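Local atomic coordinates of single-stranded DNA-binding protein DdrB (Deinococcus radiodurans, PDB entry 4NOE), a protein that binds single-stranded DNA and promotes accurate annealing of complementary strands, probably as part of the DNA damage response of Deinococcus radiodurans. Residues G39-E44 with V79-H84; A104-R109 with Y129-I134. One frame throughout, in Å; residues are numbered along the deposited sequence.

Interaction 1: residues G39-E44 with V79-H84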
loop_
_atom_site.group_PDB
_atom_site.type_symbol
_atom_site.label_atom_id
_atom_site.label_comp_id
_atom_site.label_asym_id
_atom_site.label_seq_id
_atom_site.Cartn_x
_atom_site.Cartn_y
_atom_site.Cartn_z
ATOM N N GLY E 39 30.888 10.895 -18.688
ATOM C CA GLY E 39 29.690 10.311 -18.106
ATOM C C GLY E 39 29.529 10.654 -16.633
ATOM O O GLY E 39 28.756 10.018 -15.922
ATOM N N TRP E 40 30.251 11.662 -16.160
ATOM C CA TRP E 40 30.031 12.110 -14.796
ATOM C C TRP E 40 28.792 12.992 -14.753
ATOM O O TRP E 40 28.563 13.788 -15.659
ATOM C CB TRP E 40 31.214 12.920 -14.278
ATOM C CG TRP E 40 32.478 12.161 -14.095
ATOM C CD1 TRP E 40 32.835 10.971 -14.687
ATOM C CD2 TRP E 40 33.582 12.551 -13.276
ATOM N NE1 TRP E 40 34.101 10.607 -14.283
ATOM C CE2 TRP E 40 34.578 11.556 -13.416
ATOM C CE3 TRP E 40 33.827 13.641 -12.439
ATOM C CZ2 TRP E 40 35.798 11.627 -12.742
ATOM C CZ3 TRP E 40 35.036 13.713 -11.778
ATOM C CH2 TRP E 40 36.008 12.707 -11.931
ATOM N N THR E 41 28.010 12.864 -13.686
ATOM C CA THR E 41 26.816 13.679 -13.521
ATOM C C THR E 41 26.879 14.434 -12.212
ATOM O O THR E 41 27.585 14.026 -11.285
ATOM C CB THR E 41 25.531 12.814 -13.511
ATOM O OG1 THR E 41 25.613 11.839 -12.462
ATOM C CG2 THR E 41 25.359 12.112 -14.834
ATOM N N SER E 42 26.128 15.528 -12.124
ATOM C CA SER E 42 26.073 16.312 -10.892
ATOM C C SER E 42 24.628 16.542 -10.480
ATOM O O SER E 42 23.837 17.051 -11.268
ATOM C CB SER E 42 26.734 17.663 -11.101
ATOM O OG SER E 42 26.765 18.377 -9.874
ATOM N N GLY E 43 24.268 16.179 -9.253
ATOM C CA GLY E 43 22.890 16.367 -8.819
ATOM C C GLY E 43 21.984 15.274 -9.357
ATOM O O GLY E 43 22.468 14.307 -9.951
ATOM N N GLU E 44 20.676 15.432 -9.166
ATOM C CA GLU E 44 19.696 14.420 -9.558
ATOM C C GLU E 44 18.886 14.865 -10.772
ATOM O O GLU E 44 18.757 16.060 -11.035
ATOM C CB GLU E 44 18.723 14.145 -8.388
ATOM C CG GLU E 44 19.351 13.414 -7.204
ATOM N N VAL E 79 19.212 8.763 -26.142
ATOM C CA VAL E 79 20.184 9.415 -25.290
ATOM C C VAL E 79 20.553 8.478 -24.151
ATOM O O VAL E 79 19.679 7.874 -23.519
ATOM C CB VAL E 79 19.655 10.756 -24.735
ATOM C CG1 VAL E 79 20.491 11.210 -23.552
ATOM C CG2 VAL E 79 19.649 11.823 -25.830
ATOM N N ILE E 80 21.853 8.347 -23.910
ATOM C CA ILE E 80 22.370 7.454 -22.888
ATOM C C ILE E 80 22.767 8.291 -21.689
ATOM O O ILE E 80 23.596 9.195 -21.801
ATOM C CB ILE E 80 23.624 6.711 -23.376
ATOM C CG1 ILE E 80 23.383 6.059 -24.744
ATOM C CG2 ILE E 80 24.066 5.681 -22.339
ATOM C CD1 ILE E 80 22.231 5.074 -24.753
ATOM N N HIS E 81 22.187 7.979 -20.538
ATOM C CA HIS E 81 22.478 8.709 -19.315
ATOM C C HIS E 81 22.521 7.718 -18.157
ATOM O O HIS E 81 21.541 6.996 -17.924
ATOM C CB HIS E 81 21.382 9.756 -19.088
ATOM C CG HIS E 81 21.558 10.577 -17.841
ATOM N ND1 HIS E 81 20.939 10.267 -16.648
ATOM C CD2 HIS E 81 22.263 11.712 -17.616
ATOM C CE1 HIS E 81 21.254 11.178 -15.742
ATOM N NE2 HIS E 81 22.050 12.068 -16.301
ATOM N N ARG E 82 23.649 7.683 -17.443
ATOM C CA ARG E 82 23.884 6.710 -16.365
ATOM C C ARG E 82 23.555 5.270 -16.741
ATOM O O ARG E 82 22.953 4.540 -15.948
ATOM C CB ARG E 82 23.103 7.076 -15.103
ATOM C CG ARG E 82 23.567 8.335 -14.426
ATOM C CD ARG E 82 24.396 7.985 -13.207
ATOM N NE ARG E 82 25.507 8.912 -13.088
ATOM C CZ ARG E 82 26.747 8.568 -12.780
ATOM N NH1 ARG E 82 27.060 7.298 -12.523
ATOM N NH2 ARG E 82 27.670 9.507 -12.715
ATOM N N GLY E 83 23.930 4.861 -17.946
ATOM C CA GLY E 83 23.731 3.483 -18.362
ATOM C C GLY E 83 22.344 3.129 -18.874
ATOM O O GLY E 83 22.111 1.982 -19.250
ATOM N N HIS E 84 21.428 4.100 -18.893
ATOM C CA HIS E 84 20.075 3.873 -19.409
ATOM C C HIS E 84 19.871 4.587 -20.744
ATOM O O HIS E 84 20.439 5.661 -20.981
ATOM C CB HIS E 84 19.025 4.399 -18.414
ATOM C CG HIS E 84 19.106 3.781 -17.050
ATOM N ND1 HIS E 84 18.624 2.519 -16.770
ATOM C CD2 HIS E 84 19.581 4.272 -15.878
ATOM C CE1 HIS E 84 18.819 2.250 -15.491
ATOM N NE2 HIS E 84 19.400 3.296 -14.927
HETATM O O HOH W 1 26.211 9.250 -17.857
#
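G39 and R82, whose CA atoms lie 7.1 Å apart, mark where the loop 39-44 passes the type I' turn H81-H84, too far for direct pairing of the main chains; a water spans the gap, donating to G39 O and accepting from R82 N. The contact illustrates how one long side chain can tie a loop to a hairpin. R82 reaches across from its turn toward T41, and its guanidinium edge meets OG1, with a bond from NE of 3.0 Å, bent to 143° at the hydrogen, the hydroxyl tilted 19° from the guanidinium plane. NH2 approaches the same OG1, though its position is less certain, and it also bonds to T12 O. T41 presents the hydroxyl by setting OG1 between its backbone N and carbonyl carbon (chi1 58°), while its methyl CG2 packs 3.6 Å from H81 NE2. With an alanine in place of R82, T41 OG1 would probably lose its donors from the turn and T12 O its guanidinium partner, leaving the water bridge and the H81 contact to join the two segments. G39 closes helix 28-37 in a Schellman motif. Beyond it W40 stacks on Y35, and T41 pairs through its backbone with I11 of strand 6-11. The turn itself links strands 77-81 and 84-91, so the contact joins the helix and two-stranded sheet to the larger sheet.

Interaction 2: residues A104-R109 with Y129-I134; sequences AIKYSR and YVSLAI. With nucleotides of chain F.
Strands 104-109 and 129-134 pair antiparallel through Y107 with A133 and R109 with V130, and a classic beta bulge interrupts them where L132 and A133 both face Y107. Y107 N donates almost straight to A133 O at 2.8 Å, while Y107 O receives L132 N at 2.8 Å and, weakly, A133 N. The R109-V130 pair is bonded in both directions, and the chain turns a corner at L132. On the face carrying Y107, A133, R109 and V130, the last two run side by side, and V130 CG1 lies over a face of the guanidinium, 3.6 Å from R109 NH2; D115 and Y86 hold the polar end of R109. The opposite face, with K106, S108 and S131, receives the DNA. The base of DT26 of chain F lies over a face of the Y129 ring, its N1 3.6 Å above the ring plane and over its centre. S108 OG, set between its backbone N and carbonyl carbon (chi1 68°), donates to DT26 O2 of chain F. K106 extends along the base, bringing NZ to 2.9 Å from DT26 N3 of chain F and CE to 3.1 Å from S131 OG. E121 takes both polar ends, through a salt bridge to K106 and a hydrogen bond from S131, so it probably steadies the lysine beside the thymine. Strand 104-110 is flanked across its other edge by strand 84-91, whose R89 bonds S108 OG, while Y107 reaches E57 and meets W62 edge to face.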
loop_
_atom_site.group_PDB
_atom_site.type_symbol
_atom_site.label_atom_id
_atom_site.label_comp_id
_atom_site.label_asym_id
_atom_site.label_seq_id
_atom_site.Cartn_x
_atom_site.Cartn_y
_atom_site.Cartn_z
ATOM N N ALA E 104 6.157 19.497 -27.584
ATOM C CA ALA E 104 7.257 19.152 -26.694
ATOM C C ALA E 104 8.081 18.013 -27.266
ATOM O O ALA E 104 7.596 17.232 -28.097
ATOM C CB ALA E 104 6.736 18.808 -25.293
ATOM N N ILE E 105 9.337 17.943 -26.841
ATOM C CA ILE E 105 10.203 16.832 -27.202
ATOM C C ILE E 105 10.613 16.207 -25.894
ATOM O O ILE E 105 11.269 16.850 -25.069
ATOM C CB ILE E 105 11.449 17.298 -27.950
ATOM C CG1 ILE E 105 11.061 18.239 -29.092
ATOM C CG2 ILE E 105 12.210 16.095 -28.497
ATOM C CD1 ILE E 105 10.247 17.555 -30.163
ATOM N N LYS E 106 10.210 14.963 -25.683
ATOM C CA LYS E 106 10.441 14.326 -24.397
ATOM C C LYS E 106 11.420 13.171 -24.563
ATOM O O LYS E 106 11.355 12.426 -25.539
ATOM C CB LYS E 106 9.114 13.826 -23.806
ATOM C CG LYS E 106 9.241 13.258 -22.404
ATOM C CD LYS E 106 7.889 13.015 -21.716
ATOM C CE LYS E 106 8.152 12.504 -20.294
ATOM N NZ LYS E 106 6.950 12.135 -19.483
ATOM N N TYR E 107 12.342 13.053 -23.614
ATOM C CA TYR E 107 13.258 11.931 -23.558
ATOM C C TYR E 107 12.877 11.093 -22.357
ATOM O O TYR E 107 12.976 11.553 -21.203
ATOM C CB TYR E 107 14.714 12.421 -23.456
ATOM C CG TYR E 107 15.200 12.991 -24.764
ATOM C CD1 TYR E 107 14.862 14.288 -25.152
ATOM C CD2 TYR E 107 15.969 12.227 -25.628
ATOM C CE1 TYR E 107 15.296 14.807 -26.357
ATOM C CE2 TYR E 107 16.411 12.744 -26.842
ATOM C CZ TYR E 107 16.064 14.024 -27.199
ATOM O OH TYR E 107 16.502 14.533 -28.400
ATOM N N SER E 108 12.424 9.872 -22.632
ATOM C CA SER E 108 11.956 8.960 -21.587
ATOM C C SER E 108 12.139 7.502 -21.988
ATOM O O SER E 108 12.237 7.177 -23.179
ATOM C CB SER E 108 10.471 9.204 -21.291
ATOM O OG SER E 108 9.671 8.814 -22.405
ATOM N N ARG E 109 12.150 6.628 -20.986
ATOM C CA ARG E 109 12.250 5.186 -21.193
ATOM C C ARG E 109 11.191 4.469 -20.363
ATOM O O ARG E 109 10.599 5.044 -19.431
ATOM C CB ARG E 109 13.626 4.693 -20.751
ATOM C CG ARG E 109 13.885 4.933 -19.262
ATOM C CD ARG E 109 15.315 4.562 -18.837
ATOM N NE ARG E 109 15.586 4.964 -17.446
ATOM C CZ ARG E 109 15.216 4.257 -16.378
ATOM N NH1 ARG E 109 14.549 3.111 -16.515
ATOM N NH2 ARG E 109 15.499 4.698 -15.170
ATOM N N TYR E 129 6.594 5.141 -17.445
ATOM C CA TYR E 129 7.722 5.802 -18.085
ATOM C C TYR E 129 8.588 6.499 -17.046
ATOM O O TYR E 129 8.115 6.875 -15.969
ATOM C CB TYR E 129 7.243 6.841 -19.110
ATOM C CG TYR E 129 6.595 6.243 -20.323
ATOM C CD1 TYR E 129 7.360 5.791 -21.391
ATOM C CD2 TYR E 129 5.221 6.111 -20.398
ATOM C CE1 TYR E 129 6.762 5.229 -22.515
ATOM C CE2 TYR E 129 4.614 5.547 -21.509
ATOM C CZ TYR E 129 5.393 5.106 -22.557
ATOM O OH TYR E 129 4.792 4.553 -23.655
ATOM N N VAL E 130 9.861 6.672 -17.371
ATOM C CA VAL E 130 10.771 7.367 -16.482
ATOM C C VAL E 130 11.367 8.462 -17.330
ATOM O O VAL E 130 11.848 8.179 -18.429
ATOM C CB VAL E 130 11.882 6.434 -15.980
ATOM C CG1 VAL E 130 12.899 7.209 -15.147
ATOM C CG2 VAL E 130 11.296 5.264 -15.164
ATOM N N SER E 131 11.327 9.702 -16.845
ATOM C CA SER E 131 11.731 10.850 -17.658
ATOM C C SER E 131 13.160 11.316 -17.430
ATOM O O SER E 131 13.615 11.446 -16.287
ATOM C CB SER E 131 10.802 12.044 -17.404
ATOM O OG SER E 131 9.448 11.678 -17.573
ATOM N N LEU E 132 13.855 11.621 -18.520
ATOM C CA LEU E 132 15.163 12.263 -18.415
ATOM C C LEU E 132 15.028 13.772 -18.591
ATOM O O LEU E 132 15.588 14.563 -17.810
ATOM C CB LEU E 132 16.117 11.715 -19.478
ATOM C CG LEU E 132 17.466 12.444 -19.558
ATOM C CD1 LEU E 132 18.287 12.281 -18.280
ATOM C CD2 LEU E 132 18.264 11.953 -20.760
ATOM N N ALA E 133 14.294 14.172 -19.629
ATOM C CA ALA E 133 14.253 15.583 -20.025
ATOM C C ALA E 133 13.056 15.887 -20.918
ATOM O O ALA E 133 12.579 15.026 -21.675
ATOM C CB ALA E 133 15.577 15.998 -20.745
ATOM N N ILE E 134 12.568 17.116 -20.837
ATOM C CA ILE E 134 11.540 17.537 -21.776
ATOM C C ILE E 134 11.834 18.927 -22.323
ATOM O O ILE E 134 12.061 19.874 -21.564
ATOM C CB ILE E 134 10.123 17.462 -21.169
ATOM C CG1 ILE E 134 9.101 18.074 -22.126
ATOM C CG2 ILE E 134 10.063 18.163 -19.829
ATOM C CD1 ILE E 134 7.676 17.614 -21.849
ATOM P P DT F 26 0.515 10.072 -25.448
ATOM O OP1 DT F 26 -0.004 10.239 -26.760
ATOM O OP2 DT F 26 -0.132 9.187 -24.549
ATOM O "O5'" DT F 26 2.032 9.625 -25.483
ATOM C "C5'" DT F 26 2.964 10.039 -26.477
ATOM C "C4'" DT F 26 4.337 9.483 -26.188
ATOM O "O4'" DT F 26 4.767 9.879 -24.869
ATOM C "C3'" DT F 26 4.432 7.962 -26.228
ATOM O "O3'" DT F 26 5.642 7.518 -26.822
ATOM C "C2'" DT F 26 4.506 7.591 -24.764
ATOM C "C1'" DT F 26 5.264 8.765 -24.184
ATOM N N1 DT F 26 5.072 9.018 -22.758
ATOM C C2 DT F 26 6.124 9.443 -21.982
ATOM O O2 DT F 26 7.251 9.568 -22.401
ATOM N N3 DT F 26 5.795 9.727 -20.687
ATOM C C4 DT F 26 4.555 9.616 -20.100
ATOM O O4 DT F 26 4.405 9.913 -18.933
ATOM C C5 DT F 26 3.496 9.195 -20.980
ATOM C C7 DT F 26 2.111 9.075 -20.438
ATOM C C6 DT F 26 3.804 8.920 -22.245
ATOM P P DG F 27 5.871 7.463 -28.350
ATOM O OP1 DG F 27 7.221 7.781 -28.605
ATOM O OP2 DG F 27 4.826 8.151 -29.016
ATOM O "O5'" DG F 27 6.028 5.933 -28.698
ATOM C "C5'" DG F 27 5.090 4.920 -28.401
ATOM C "C4'" DG F 27 5.297 4.376 -27.011
ATOM O "O4'" DG F 27 3.992 3.978 -26.563
ATOM C "C3'" DG F 27 6.183 3.141 -26.855
ATOM O "O3'" DG F 27 7.515 3.463 -26.449
ATOM C "C2'" DG F 27 5.509 2.419 -25.712
ATOM C "C1'" DG F 27 4.044 2.701 -25.989
ATOM N N9 DG F 27 3.508 1.763 -26.952
ATOM C C8 DG F 27 4.172 1.251 -28.039
ATOM N N7 DG F 27 3.472 0.376 -28.699
ATOM C C5 DG F 27 2.288 0.279 -27.987
ATOM C C6 DG F 27 1.145 -0.503 -28.227
ATOM O O6 DG F 27 0.940 -1.300 -29.142
ATOM N N1 DG F 27 0.161 -0.270 -27.281
ATOM C C2 DG F 27 0.271 0.588 -26.221
ATOM N N2 DG F 27 -0.791 0.653 -25.404
ATOM N N3 DG F 27 1.332 1.332 -25.987
ATOM C C4 DG F 27 2.295 1.130 -26.906
#

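In the fold
Interactions 1 and 2 have centres about 14 Å apart and meet in the large mixed sheet. V79 touches both strands of interaction 2: its CG2 lies 3.5 Å from Y107 CE2, and its CG1 3.6 Å from L132 CD2 at the bulge. H81 ND1 adds a contact of 3.7 Å with L132 CD1, and H84 CB packs 3.6 Å from R109 NE. Interaction 2 forms part of the surface that holds DT26 and DG27 of chain F. Interaction 1 comes no nearer to the bound DNA than about 7 Å between nearest atoms, and instead joins the loop after helix 28-37 to this sheet.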